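Local atomic coordinates of hypothetical protein PH1313 (Pyrococcus horikoshii, PDB entry 1VBK), a protein that is of unknown function but, as a THUMP-domain protein related to ThiI, probably binds RNA and ATP. Residues 261-264 against 265-269; 217-220 against 221-225; 241-244 against 245-248. One frame throughout, in Å; residues are numbered along the deposited sequence.

Overall arrangement
All three contacts are local and lie in the part of the chain built on the parallel sheet. Their centres are about 19 to 22 Å apart, and none touches another. Contact 2 is partly buried. It lies wholly within helix 215-228, so main-chain helix bonds dominate it. Contact 3 is also partly buried and joins the loop after strand 239-241 to the first turn of helix 244-254. It mixes apolar packing with charges and weak bonds. Contact 1 is a surface contact in the loop between strand 258-260 and helix 273-281. A turn bond, an aspartate carboxylate and a water hold it, and a leucine pair packs beside them. Contacts 1 and 3 both follow strand ends.

Contact 1: 261-264 against 265-269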
ATOM      1  N   LYS A 261      -4.381   2.389  15.853  1.00 19.13           N
ATOM      2  CA  LYS A 261      -4.849   1.953  17.171  1.00 20.99           C
ATOM      3  C   LYS A 261      -5.263   3.162  18.008  1.00 22.86           C
ATOM      4  O   LYS A 261      -4.760   4.261  17.800  1.00 23.40           O
ATOM      5  CB  LYS A 261      -3.758   1.153  17.895  1.00 21.21           C
ATOM      6  CG  LYS A 261      -3.519  -0.230  17.289  1.00 22.87           C
ATOM      7  CD  LYS A 261      -2.385  -0.986  17.974  1.00 24.89           C
ATOM      8  CE  LYS A 261      -2.704  -1.312  19.422  1.00 29.18           C
ATOM      9  NZ  LYS A 261      -1.568  -2.023  20.090  1.00 31.43           N
ATOM     10  N   GLY A 262      -6.179   2.953  18.951  1.00 24.83           N
ATOM     11  CA  GLY A 262      -6.657   4.051  19.775  1.00 28.31           C
ATOM     12  C   GLY A 262      -5.868   4.318  21.041  1.00 31.20           C
ATOM     13  O   GLY A 262      -6.379   4.936  21.975  1.00 31.20           O
ATOM     14  N   LEU A 263      -4.617   3.871  21.062  1.00 34.07           N
ATOM     15  CA  LEU A 263      -3.738   4.036  22.213  1.00 36.57           C
ATOM     16  C   LEU A 263      -3.549   5.492  22.650  1.00 38.13           C
ATOM     17  O   LEU A 263      -3.390   6.391  21.820  1.00 37.68           O
ATOM     18  CB  LEU A 263      -2.373   3.415  21.895  1.00 38.13           C
ATOM     19  CG  LEU A 263      -1.369   3.228  23.033  1.00 39.19           C
ATOM     20  CD1 LEU A 263      -1.926   2.249  24.052  1.00 40.70           C
ATOM     21  CD2 LEU A 263      -0.058   2.709  22.469  1.00 39.26           C
ATOM     22  N   ARG A 264      -3.568   5.712  23.962  1.00 40.29           N
ATOM     23  CA  ARG A 264      -3.382   7.042  24.538  1.00 42.69           C
ATOM     24  C   ARG A 264      -2.158   7.033  25.448  1.00 43.03           C
ATOM     25  O   ARG A 264      -1.791   5.995  25.996  1.00 41.89           O
ATOM     26  CB  ARG A 264      -4.596   7.452  25.372  1.00 45.43           C
ATOM     27  CG  ARG A 264      -5.894   7.592  24.609  1.00 49.35           C
ATOM     28  CD  ARG A 264      -7.007   7.962  25.572  1.00 51.92           C
ATOM     29  NE  ARG A 264      -7.148   6.967  26.633  1.00 54.13           N
ATOM     30  CZ  ARG A 264      -7.884   7.141  27.726  1.00 55.50           C
ATOM     31  NH1 ARG A 264      -8.547   8.274  27.907  1.00 56.60           N
ATOM     32  NH2 ARG A 264      -7.962   6.177  28.635  1.00 56.19           N
ATOM     33  N   PRO A 265      -1.520   8.201  25.633  1.00 43.98           N
ATOM     34  CA  PRO A 265      -0.334   8.302  26.490  1.00 44.53           C
ATOM     35  C   PRO A 265      -0.609   7.694  27.865  1.00 44.92           C
ATOM     36  O   PRO A 265       0.282   7.136  28.504  1.00 44.99           O
ATOM     37  CB  PRO A 265      -0.093   9.808  26.565  1.00 44.84           C
ATOM     38  CG  PRO A 265      -0.602  10.297  25.243  1.00 44.90           C
ATOM     39  CD  PRO A 265      -1.889   9.521  25.091  1.00 44.07           C
ATOM     40  N   ASN A 266      -1.860   7.802  28.297  1.00 45.36           N
ATOM     41  CA  ASN A 266      -2.306   7.292  29.587  1.00 46.55           C
ATOM     42  C   ASN A 266      -2.265   5.769  29.695  1.00 45.45           C
ATOM     43  O   ASN A 266      -2.330   5.222  30.797  1.00 45.36           O
ATOM     44  CB  ASN A 266      -3.731   7.802  29.857  1.00 49.37           C
ATOM     45  CG  ASN A 266      -4.463   6.991  30.913  1.00 52.50           C
ATOM     46  OD1 ASN A 266      -5.528   6.423  30.659  1.00 54.14           O
ATOM     47  ND2 ASN A 266      -3.888   6.927  32.110  1.00 54.71           N
ATOM     48  N   ASP A 267      -2.142   5.086  28.560  1.00 43.86           N
ATOM     49  CA  ASP A 267      -2.115   3.623  28.552  1.00 41.97           C
ATOM     50  C   ASP A 267      -0.701   3.050  28.469  1.00 40.60           C
ATOM     51  O   ASP A 267      -0.513   1.835  28.515  1.00 39.32           O
ATOM     52  CB  ASP A 267      -2.914   3.079  27.361  1.00 43.64           C
ATOM     53  CG  ASP A 267      -4.235   3.793  27.162  1.00 46.75           C
ATOM     54  OD1 ASP A 267      -5.015   3.895  28.134  1.00 48.50           O
ATOM     55  OD2 ASP A 267      -4.497   4.243  26.023  1.00 46.26           O
ATOM     56  N   LEU A 268       0.292   3.920  28.351  1.00 39.38           N
ATOM     57  CA  LEU A 268       1.670   3.464  28.217  1.00 39.08           C
ATOM     58  C   LEU A 268       2.511   3.546  29.483  1.00 38.24           C
ATOM     59  O   LEU A 268       2.176   4.271  30.417  1.00 37.30           O
ATOM     60  CB  LEU A 268       2.359   4.270  27.112  1.00 39.27           C
ATOM     61  CG  LEU A 268       1.761   4.136  25.709  1.00 39.60           C
ATOM     62  CD1 LEU A 268       2.285   5.242  24.810  1.00 40.15           C
ATOM     63  CD2 LEU A 268       2.101   2.762  25.148  1.00 39.12           C
ATOM     64  N   ASN A 269       3.598   2.775  29.505  1.00 38.16           N
ATOM     65  CA  ASN A 269       4.536   2.807  30.620  1.00 38.06           C
ATOM     66  C   ASN A 269       5.720   3.624  30.102  1.00 36.78           C
ATOM     67  O   ASN A 269       5.723   4.033  28.936  1.00 36.11           O
ATOM     68  CB  ASN A 269       4.985   1.393  31.039  1.00 38.66           C
ATOM     69  CG  ASN A 269       5.439   0.536  29.866  1.00 41.00           C
ATOM     70  OD1 ASN A 269       6.048   1.021  28.914  1.00 40.98           O
ATOM     71  ND2 ASN A 269       5.154  -0.761  29.947  1.00 41.96           N
TER
HETATM   72  O   HOH W   1      -7.123   4.398  24.588  1.00 43.81           O
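Arg264 and Asp267 hold each other through two short bonds. The backbone N of Arg264 donates to Asp267 OD2 at 2.7 Å. It reaches the oxygen on its anti side, somewhat out of the carboxylate plane. In return, the backbone N of Asp267 donates to Arg264 O at 2.7 Å, with a nearly straight N-H...O angle of 163°. The other carboxylate oxygen, Asp267 OD1, faces the edge of the guanidinium. Its distance of 3.8 Å from Arg264 NH2 makes this a long salt bridge. The arginine chain bends at chi3 (-58°), which swings the guanidinium toward the Asn266 and Asp267 side chains. The amide of Asn266 lies over one face of the guanidinium, with the two planes 87° apart.

One water ties the start of the segment to this group. It donates to Gly262 O and to Asp267 OD2, and accepts a weak bond from Arg264 NE. OD2 is therefore gripped by both a backbone N-H and the water.

The backbone of 264-267 is a type I beta turn, with Pro265 and Asn266 at its corners. It runs into a second bond from Leu268 N to Pro265 O. The turn lies in the loop that follows strand 258-260 of the parallel sheet and leads to helix 273-281.

On the apolar side, Leu263 and Asp267 run in opposite directions, and Leu263 CD1 comes 3.6 Å from Asp267 CB. The other methyl of Leu263, CD2, meets Leu268 CD2 at 3.4 Å, tighter than usual for carbon atoms. The two leucine side chains cross at about a right angle. Both also pack on Glu274 and Ile275 of helix 273-281 and on Ile291 of helix 289-292.

Contact 2: 217-220 against 221-225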
ATOM      1  N   LEU A 217     -18.882  -7.073  20.676  1.00 44.79           N
ATOM      2  CA  LEU A 217     -18.917  -7.002  19.219  1.00 42.32           C
ATOM      3  C   LEU A 217     -20.148  -6.214  18.804  1.00 41.70           C
ATOM      4  O   LEU A 217     -20.101  -5.414  17.869  1.00 39.07           O
ATOM      5  CB  LEU A 217     -18.972  -8.401  18.597  1.00 40.94           C
ATOM      6  CG  LEU A 217     -19.190  -8.416  17.078  1.00 39.02           C
ATOM      7  CD1 LEU A 217     -18.146  -7.545  16.391  1.00 38.70           C
ATOM      8  CD2 LEU A 217     -19.121  -9.843  16.563  1.00 39.63           C
ATOM      9  N   GLU A 218     -21.252  -6.451  19.507  1.00 41.42           N
ATOM     10  CA  GLU A 218     -22.501  -5.756  19.229  1.00 41.93           C
ATOM     11  C   GLU A 218     -22.243  -4.273  19.478  1.00 39.67           C
ATOM     12  O   GLU A 218     -22.738  -3.408  18.757  1.00 40.26           O
ATOM     13  CB  GLU A 218     -23.605  -6.262  20.163  1.00 45.12           C
ATOM     14  CG  GLU A 218     -24.999  -6.215  19.561  1.00 50.98           C
ATOM     15  CD  GLU A 218     -25.158  -7.175  18.389  1.00 53.91           C
ATOM     16  OE1 GLU A 218     -24.970  -8.395  18.593  1.00 56.11           O
ATOM     17  OE2 GLU A 218     -25.470  -6.712  17.269  1.00 54.83           O
ATOM     18  N   LYS A 219     -21.455  -3.994  20.510  1.00 37.85           N
ATOM     19  CA  LYS A 219     -21.093  -2.631  20.870  1.00 35.65           C
ATOM     20  C   LYS A 219     -20.192  -2.036  19.788  1.00 35.55           C
ATOM     21  O   LYS A 219     -20.292  -0.849  19.466  1.00 34.84           O
ATOM     22  CB  LYS A 219     -20.373  -2.630  22.221  1.00 37.52           C
ATOM     23  CG  LYS A 219     -19.535  -1.389  22.514  1.00 40.72           C
ATOM     24  CD  LYS A 219     -20.364  -0.120  22.537  1.00 44.28           C
ATOM     25  CE  LYS A 219     -19.487   1.085  22.848  1.00 46.01           C
ATOM     26  NZ  LYS A 219     -20.255   2.363  22.876  1.00 47.06           N
ATOM     27  N   VAL A 220     -19.318  -2.863  19.224  1.00 32.78           N
ATOM     28  CA  VAL A 220     -18.417  -2.397  18.179  1.00 31.55           C
ATOM     29  C   VAL A 220     -19.166  -2.136  16.877  1.00 31.18           C
ATOM     30  O   VAL A 220     -18.896  -1.150  16.196  1.00 31.22           O
ATOM     31  CB  VAL A 220     -17.278  -3.403  17.928  1.00 30.54           C
ATOM     32  CG1 VAL A 220     -16.470  -2.992  16.695  1.00 29.82           C
ATOM     33  CG2 VAL A 220     -16.370  -3.451  19.141  1.00 28.87           C
ATOM     34  N   ARG A 221     -20.108  -3.007  16.533  1.00 31.29           N
ATOM     35  CA  ARG A 221     -20.875  -2.812  15.308  1.00 32.44           C
ATOM     36  C   ARG A 221     -21.620  -1.478  15.354  1.00 32.53           C
ATOM     37  O   ARG A 221     -21.768  -0.811  14.331  1.00 31.71           O
ATOM     38  CB  ARG A 221     -21.869  -3.959  15.091  1.00 33.68           C
ATOM     39  CG  ARG A 221     -21.223  -5.278  14.677  1.00 35.83           C
ATOM     40  CD  ARG A 221     -22.276  -6.317  14.315  1.00 36.42           C
ATOM     41  NE  ARG A 221     -21.704  -7.612  13.946  1.00 39.20           N
ATOM     42  CZ  ARG A 221     -20.929  -7.825  12.884  1.00 40.23           C
ATOM     43  NH1 ARG A 221     -20.617  -6.825  12.069  1.00 40.64           N
ATOM     44  NH2 ARG A 221     -20.473  -9.044  12.626  1.00 38.96           N
ATOM     45  N   SER A 222     -22.084  -1.088  16.538  1.00 31.84           N
ATOM     46  CA  SER A 222     -22.798   0.175  16.672  1.00 33.14           C
ATOM     47  C   SER A 222     -21.823   1.344  16.534  1.00 31.98           C
ATOM     48  O   SER A 222     -22.192   2.419  16.063  1.00 29.97           O
ATOM     49  CB  SER A 222     -23.544   0.239  18.012  1.00 34.32           C
ATOM     50  OG  SER A 222     -22.674   0.022  19.108  1.00 39.84           O
ATOM     51  N   LEU A 223     -20.574   1.131  16.936  1.00 31.77           N
ATOM     52  CA  LEU A 223     -19.559   2.170  16.813  1.00 30.43           C
ATOM     53  C   LEU A 223     -19.260   2.353  15.331  1.00 29.99           C
ATOM     54  O   LEU A 223     -19.145   3.477  14.840  1.00 29.82           O
ATOM     55  CB  LEU A 223     -18.277   1.771  17.547  1.00 32.45           C
ATOM     56  CG  LEU A 223     -18.322   1.745  19.078  1.00 34.31           C
ATOM     57  CD1 LEU A 223     -16.984   1.261  19.619  1.00 34.74           C
ATOM     58  CD2 LEU A 223     -18.635   3.136  19.608  1.00 33.54           C
ATOM     59  N   TRP A 224     -19.142   1.239  14.615  1.00 28.41           N
ATOM     60  CA  TRP A 224     -18.858   1.301  13.191  1.00 28.54           C
ATOM     61  C   TRP A 224     -20.004   1.958  12.418  1.00 29.72           C
ATOM     62  O   TRP A 224     -19.766   2.675  11.446  1.00 29.39           O
ATOM     63  CB  TRP A 224     -18.585  -0.097  12.624  1.00 26.33           C
ATOM     64  CG  TRP A 224     -18.326  -0.054  11.151  1.00 24.81           C
ATOM     65  CD1 TRP A 224     -19.021  -0.704  10.175  1.00 25.40           C
ATOM     66  CD2 TRP A 224     -17.379   0.786  10.479  1.00 23.50           C
ATOM     67  NE1 TRP A 224     -18.576  -0.314   8.934  1.00 24.92           N
ATOM     68  CE2 TRP A 224     -17.568   0.601   9.092  1.00 25.17           C
ATOM     69  CE3 TRP A 224     -16.392   1.680  10.915  1.00 22.83           C
ATOM     70  CZ2 TRP A 224     -16.807   1.281   8.134  1.00 24.49           C
ATOM     71  CZ3 TRP A 224     -15.635   2.356   9.963  1.00 24.50           C
ATOM     72  CH2 TRP A 224     -15.849   2.152   8.588  1.00 24.42           C
ATOM     73  N   ASN A 225     -21.241   1.716  12.847  1.00 29.82           N
ATOM     74  CA  ASN A 225     -22.399   2.304  12.175  1.00 30.78           C
ATOM     75  C   ASN A 225     -22.325   3.825  12.160  1.00 29.60           C
ATOM     76  O   ASN A 225     -22.746   4.459  11.196  1.00 29.52           O
ATOM     77  CB  ASN A 225     -23.705   1.863  12.842  1.00 33.11           C
ATOM     78  CG  ASN A 225     -24.010   0.398  12.609  1.00 36.19           C
ATOM     79  OD1 ASN A 225     -23.984  -0.081  11.475  1.00 38.33           O
ATOM     80  ND2 ASN A 225     -24.307  -0.322  13.682  1.00 40.38           N
TER
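Lys219 O accepts two hydrogen bonds. Ser222 OG donates at 2.6 Å to Lys219 O, and Leu223 N donates at 3.2 Å to the same oxygen. The two approach that oxygen from one and the same side of the carbonyl plane. The hydroxyl stands well above that plane, 40° out of it. Ser222 reaches it because OG lies between its own backbone N and carbonyl carbon (chi1 55°), which turns the hydroxyl back along the helix. The serine is thus tied by its side chain to the carbonyl three residues earlier.

The regular helix pattern continues on both flanks. Arg221 N donates to Leu217 O at 2.8 Å, and Trp224 N to Val220 O at 2.9 Å. The bond from Ser222 N to Glu218 O is longer.

Side chains one turn apart also meet along the helix. The extended chain of Arg221 crosses Leu217, and Leu217 CD1 sits over one face of the guanidinium, nearer its border than its middle. Glu218 and Arg221 carry opposite charges, but OE2 and NE stay 5.1 Å apart. On another flank, Lys219 bends at chi2 (61°) and runs across Leu223, where NZ comes 3.7 Å from CD2.

Helix 215-228 is the crossover of the beta-alpha-beta unit between strands 204-210 and 239-241. Leu217 and Val220 pack on Tyr209, and Trp224 on Pro207, all against strand 204-210. Trp224 NE1 is hydrogen-bonded to Gly236 O in the loop that leads to strand 239-241.

Contact 3: 241-244 against 245-248; sequences AESF and DRVL
The ring of Phe244 packs on Leu248, one turn further along the chain. CE2 lies 3.7 Å from Leu248 CG, and both leucine methyls also come close to this part of the ring. Phe244 CD1 meets Val247 CB at 4.1 Å. The ring has this position because CG is anti to the backbone N (chi1 -164°), which sends it along the side of the helix. Further in, Ala241 CB touches Val247 CG2 at 3.7 Å, so strand end and helix close on each other through methyl groups. Main-chain bonds back this up. Leu248 N donates to Phe244 O at 3.1 Å, while Val247 N makes only a weak bond to the same oxygen. Phe282 stacks edge-to-face with Phe244, and Trp21 of the second subunit packs on Leu248.

The polar side is looser and more exposed. Glu242 folds over Arg246, and the closest approach is to its aliphatic part, with OE1 3.1 Å from Arg246 CG. The charged ends are only loosely paired. Glu242 OE2 is 3.9 Å from Arg246 NE and well out of the guanidinium plane, so no N-H points at it. Arg246 bends at chi2 and chi3, which curls its chain beside the glutamate. Arg246 N makes weak bonds to Ser243 O and to Asp245 OD1. Ser243 OG also faces Asp245 OD1, but the modelled distance is too short to be trusted in detail.

Residues 241-248 turn the chain from strand 239-241, outermost in the sheet of this chain, into helix 244-254. That helix crosses over to strand 258-260, past the strands between. This connection, in a parallel sheet of order 3-2-1-4-5, is characteristic of Rossmann-like folds such as those of the HUP group.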
ATOM      1  N   ALA A 241     -11.796 -10.626  13.078  1.00 26.72           N
ATOM      2  CA  ALA A 241     -10.668 -11.553  12.997  1.00 26.24           C
ATOM      3  C   ALA A 241     -10.610 -12.380  14.272  1.00 26.25           C
ATOM      4  O   ALA A 241     -10.407 -11.843  15.359  1.00 28.00           O
ATOM      5  CB  ALA A 241      -9.364 -10.784  12.804  1.00 23.59           C
ATOM      6  N   GLU A 242     -10.789 -13.689  14.131  1.00 27.97           N
ATOM      7  CA  GLU A 242     -10.787 -14.607  15.265  1.00 28.28           C
ATOM      8  C   GLU A 242      -9.414 -14.775  15.915  1.00 27.94           C
ATOM      9  O   GLU A 242      -9.322 -15.189  17.068  1.00 29.86           O
ATOM     10  CB  GLU A 242     -11.309 -15.984  14.831  1.00 30.67           C
ATOM     11  CG  GLU A 242     -10.414 -16.700  13.819  1.00 35.60           C
ATOM     12  CD  GLU A 242     -10.691 -16.297  12.381  1.00 40.05           C
ATOM     13  OE1 GLU A 242     -10.945 -15.099  12.122  1.00 40.32           O
ATOM     14  OE2 GLU A 242     -10.641 -17.185  11.501  1.00 40.33           O
ATOM     15  N   SER A 243      -8.354 -14.466  15.175  1.00 24.44           N
ATOM     16  CA  SER A 243      -6.990 -14.585  15.693  1.00 23.56           C
ATOM     17  C   SER A 243      -6.060 -13.644  14.930  1.00 21.71           C
ATOM     18  O   SER A 243      -6.436 -13.114  13.888  1.00 19.94           O
ATOM     19  CB  SER A 243      -6.505 -16.032  15.577  1.00 22.48           C
ATOM     20  OG  SER A 243      -6.869 -16.589  14.329  1.00 23.05           O
ATOM     21  N   PHE A 244      -4.846 -13.440  15.435  1.00 19.66           N
ATOM     22  CA  PHE A 244      -3.922 -12.516  14.778  1.00 18.89           C
ATOM     23  C   PHE A 244      -3.503 -12.925  13.372  1.00 18.36           C
ATOM     24  O   PHE A 244      -3.208 -12.064  12.540  1.00 19.32           O
ATOM     25  CB  PHE A 244      -2.670 -12.293  15.633  1.00 18.33           C
ATOM     26  CG  PHE A 244      -1.862 -11.085  15.222  1.00 18.54           C
ATOM     27  CD1 PHE A 244      -2.399  -9.805  15.330  1.00 20.09           C
ATOM     28  CD2 PHE A 244      -0.575 -11.229  14.717  1.00 20.34           C
ATOM     29  CE1 PHE A 244      -1.661  -8.684  14.940  1.00 22.69           C
ATOM     30  CE2 PHE A 244       0.176 -10.112  14.321  1.00 21.14           C
ATOM     31  CZ  PHE A 244      -0.370  -8.840  14.433  1.00 20.17           C
ATOM     32  N   ASP A 245      -3.468 -14.225  13.096  1.00 17.74           N
ATOM     33  CA  ASP A 245      -3.080 -14.680  11.768  1.00 19.40           C
ATOM     34  C   ASP A 245      -4.018 -14.095  10.712  1.00 20.15           C
ATOM     35  O   ASP A 245      -3.582 -13.726   9.623  1.00 18.74           O
ATOM     36  CB  ASP A 245      -3.059 -16.216  11.699  1.00 20.70           C
ATOM     37  CG  ASP A 245      -4.349 -16.851  12.190  1.00 23.22           C
ATOM     38  OD1 ASP A 245      -5.201 -16.130  12.736  1.00 24.06           O
ATOM     39  OD2 ASP A 245      -4.509 -18.081  12.039  1.00 27.17           O
ATOM     40  N   ARG A 246      -5.301 -13.984  11.048  1.00 20.70           N
ATOM     41  CA  ARG A 246      -6.287 -13.428  10.123  1.00 21.42           C
ATOM     42  C   ARG A 246      -6.033 -11.939   9.856  1.00 19.64           C
ATOM     43  O   ARG A 246      -6.329 -11.435   8.772  1.00 18.01           O
ATOM     44  CB  ARG A 246      -7.702 -13.623  10.681  1.00 26.05           C
ATOM     45  CG  ARG A 246      -8.098 -15.086  10.877  1.00 33.55           C
ATOM     46  CD  ARG A 246      -8.165 -15.837   9.546  1.00 38.09           C
ATOM     47  NE  ARG A 246      -9.044 -15.164   8.590  1.00 42.68           N
ATOM     48  CZ  ARG A 246      -9.257 -15.575   7.341  1.00 44.74           C
ATOM     49  NH1 ARG A 246      -8.656 -16.666   6.883  1.00 44.89           N
ATOM     50  NH2 ARG A 246     -10.063 -14.888   6.543  1.00 46.08           N
ATOM     51  N   VAL A 247      -5.489 -11.235  10.844  1.00 18.27           N
ATOM     52  CA  VAL A 247      -5.187  -9.815  10.683  1.00 17.24           C
ATOM     53  C   VAL A 247      -4.026  -9.655   9.693  1.00 17.51           C
ATOM     54  O   VAL A 247      -4.064  -8.798   8.806  1.00 16.70           O
ATOM     55  CB  VAL A 247      -4.798  -9.165  12.031  1.00 17.48           C
ATOM     56  CG1 VAL A 247      -4.428  -7.707  11.820  1.00 17.65           C
ATOM     57  CG2 VAL A 247      -5.957  -9.280  13.019  1.00 16.19           C
ATOM     58  N   LEU A 248      -2.992 -10.477   9.853  1.00 16.94           N
ATOM     59  CA  LEU A 248      -1.842 -10.426   8.958  1.00 16.38           C
ATOM     60  C   LEU A 248      -2.294 -10.783   7.545  1.00 16.35           C
ATOM     61  O   LEU A 248      -1.843 -10.183   6.575  1.00 16.36           O
ATOM     62  CB  LEU A 248      -0.750 -11.395   9.420  1.00 16.13           C
ATOM     63  CG  LEU A 248      -0.079 -11.039  10.753  1.00 18.06           C
ATOM     64  CD1 LEU A 248       0.837 -12.177  11.198  1.00 17.81           C
ATOM     65  CD2 LEU A 248       0.699  -9.741  10.598  1.00 18.70           C
TER